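Local structure of probable Thioesterase (Bartonella henselae, 3HM0) at residues V43-A46 with D47-F50. The protein is probably a thioesterase of the hotdog-fold superfamily that hydrolyses the thioester bond of acyl-thioesters such as acyl-CoA. Residues are numbered along the deposited sequence; the frame is centred on the assembly and turned at random.
Sequences VYVA and DTDF
The Asp47 side chain turns back beside its own backbone N (chi1 -66°), and this brings its carboxylate to the amide of Tyr44. In Thr48 the hydroxyl sits between the backbone N and the carbonyl carbon (chi1 74°), where OG1 can meet the carbonyl of Val45. Asp47 OD2 accepts from Tyr44 N at 3.1 Å. The bond is nearly straight (174°) and uses the lone pair of OD2 that faces away from OD1. In return, Asp47 N donates to Tyr44 O at 2.9 Å, from above the carbonyl plane. The same two residues are thus tied twice, once by a side-chain-to-backbone bond across the turn and once through the backbone alone. The short 3-10 turn at 45-47 lies in the loop between strand 37-42 and helix 58-72. That helix is the long one packed on the antiparallel sheet of the hotdog fold. Asp47 OD1 forms a salt bridge with Arg58 at its start, so one carboxylate links the turn to the helix. Thr48 grips Val45 O with two donors. Thr48 OG1 donates to Val45 O at 2.9 Å, in the carbonyl plane and on a lone pair. Thr48 N reaches Val45 O at 3.1 Å from above that plane, and with the bond from Asp47 N this makes two overlapping turns of 3-10 type. Thr48 OG1 also accepts from Phe50 N of the second subunit, which places the turn at a subunit interface. Val43 CG1 packs against Asp47 CB at 3.9 Å. Asp47 OD2 lies at the edge of the Tyr44 ring, near its plane, and the Tyr44 hydroxyl is hydrogen-bonded to Glu69 of the third subunit. A water lies within hydrogen-bonding distance of Ala46 O and Thr48 O and may bridge them.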
loop_
_atom_site.group_PDB
_atom_site.type_symbol
_atom_site.label_atom_id
_atom_site.label_comp_id
_atom_site.label_asym_id
_atom_site.label_seq_id
_atom_site.Cartn_x
_atom_site.Cartn_y
_atom_site.Cartn_z
ATOM N N VAL A 43 3.152 11.429 -9.280
ATOM C CA VAL A 43 2.788 11.255 -7.885
ATOM C C VAL A 43 1.328 11.640 -7.716
ATOM O O VAL A 43 0.915 12.742 -8.074
ATOM C CB VAL A 43 3.625 12.137 -6.954
ATOM C CG1 VAL A 43 3.022 12.160 -5.551
ATOM C CG2 VAL A 43 5.116 11.700 -6.950
ATOM N N TYR A 44 0.570 10.719 -7.140
ATOM C CA TYR A 44 -0.832 10.891 -6.875
ATOM C C TYR A 44 -1.094 10.941 -5.371
ATOM O O TYR A 44 -0.169 10.752 -4.578
ATOM C CB TYR A 44 -1.571 9.714 -7.505
ATOM C CG TYR A 44 -1.405 9.637 -8.996
ATOM C CD1 TYR A 44 -2.168 10.451 -9.844
ATOM C CD2 TYR A 44 -0.484 8.764 -9.571
ATOM C CE1 TYR A 44 -2.023 10.385 -11.234
ATOM C CE2 TYR A 44 -0.320 8.699 -10.963
ATOM C CZ TYR A 44 -1.104 9.506 -11.778
ATOM O OH TYR A 44 -0.967 9.442 -13.137
ATOM N N VAL A 45 -2.345 11.184 -4.968
ATOM C CA VAL A 45 -2.664 11.320 -3.546
ATOM C C VAL A 45 -2.217 10.088 -2.734
ATOM O O VAL A 45 -1.708 10.209 -1.610
ATOM C CB VAL A 45 -4.156 11.689 -3.298
ATOM C CG1 VAL A 45 -4.478 11.716 -1.786
ATOM C CG2 VAL A 45 -4.499 13.053 -3.931
ATOM N N ALA A 46 -2.391 8.908 -3.332
ATOM C CA ALA A 46 -2.034 7.633 -2.735
ATOM C C ALA A 46 -0.571 7.606 -2.281
ATOM O O ALA A 46 -0.222 6.938 -1.310
ATOM C CB ALA A 46 -2.296 6.529 -3.714
ATOM N N ASP A 47 0.286 8.338 -2.973
ATOM C CA ASP A 47 1.724 8.231 -2.730
ATOM C C ASP A 47 2.178 9.072 -1.526
ATOM O O ASP A 47 3.295 8.891 -1.030
ATOM C CB ASP A 47 2.485 8.609 -3.996
ATOM C CG ASP A 47 2.242 7.634 -5.109
ATOM O OD1 ASP A 47 2.544 6.428 -4.901
ATOM O OD2 ASP A 47 1.723 8.053 -6.175
ATOM N N THR A 48 1.285 9.943 -1.043
ATOM C CA THR A 48 1.642 10.998 -0.104
ATOM C C THR A 48 1.303 10.630 1.326
ATOM O O THR A 48 0.523 9.682 1.566
ATOM C CB THR A 48 0.952 12.336 -0.433
ATOM O OG1 THR A 48 -0.426 12.266 -0.066
ATOM C CG2 THR A 48 1.085 12.682 -1.900
ATOM N N ASP A 49 1.910 11.362 2.270
ATOM C CA ASP A 49 1.539 11.236 3.677
ATOM C C ASP A 49 1.117 12.547 4.313
ATOM O O ASP A 49 1.095 13.596 3.665
ATOM C CB ASP A 49 2.609 10.520 4.509
ATOM C CG ASP A 49 3.888 11.341 4.710
ATOM O OD1 ASP A 49 3.887 12.589 4.591
ATOM O OD2 ASP A 49 4.918 10.700 5.005
ATOM N N PHE A 50 0.774 12.488 5.594
ATOM C CA PHE A 50 0.342 13.701 6.280
ATOM C C PHE A 50 1.389 14.832 6.348
ATOM O O PHE A 50 1.023 15.966 6.614
ATOM C CB PHE A 50 -0.321 13.396 7.633
ATOM C CG PHE A 50 0.623 13.182 8.783
ATOM C CD1 PHE A 50 0.219 13.536 10.079
ATOM C CD2 PHE A 50 1.889 12.586 8.607
ATOM C CE1 PHE A 50 1.053 13.327 11.179
ATOM C CE2 PHE A 50 2.753 12.374 9.701
ATOM C CZ PHE A 50 2.334 12.740 10.991
HETATM O O HOH W 1 1.098 6.722 1.008
#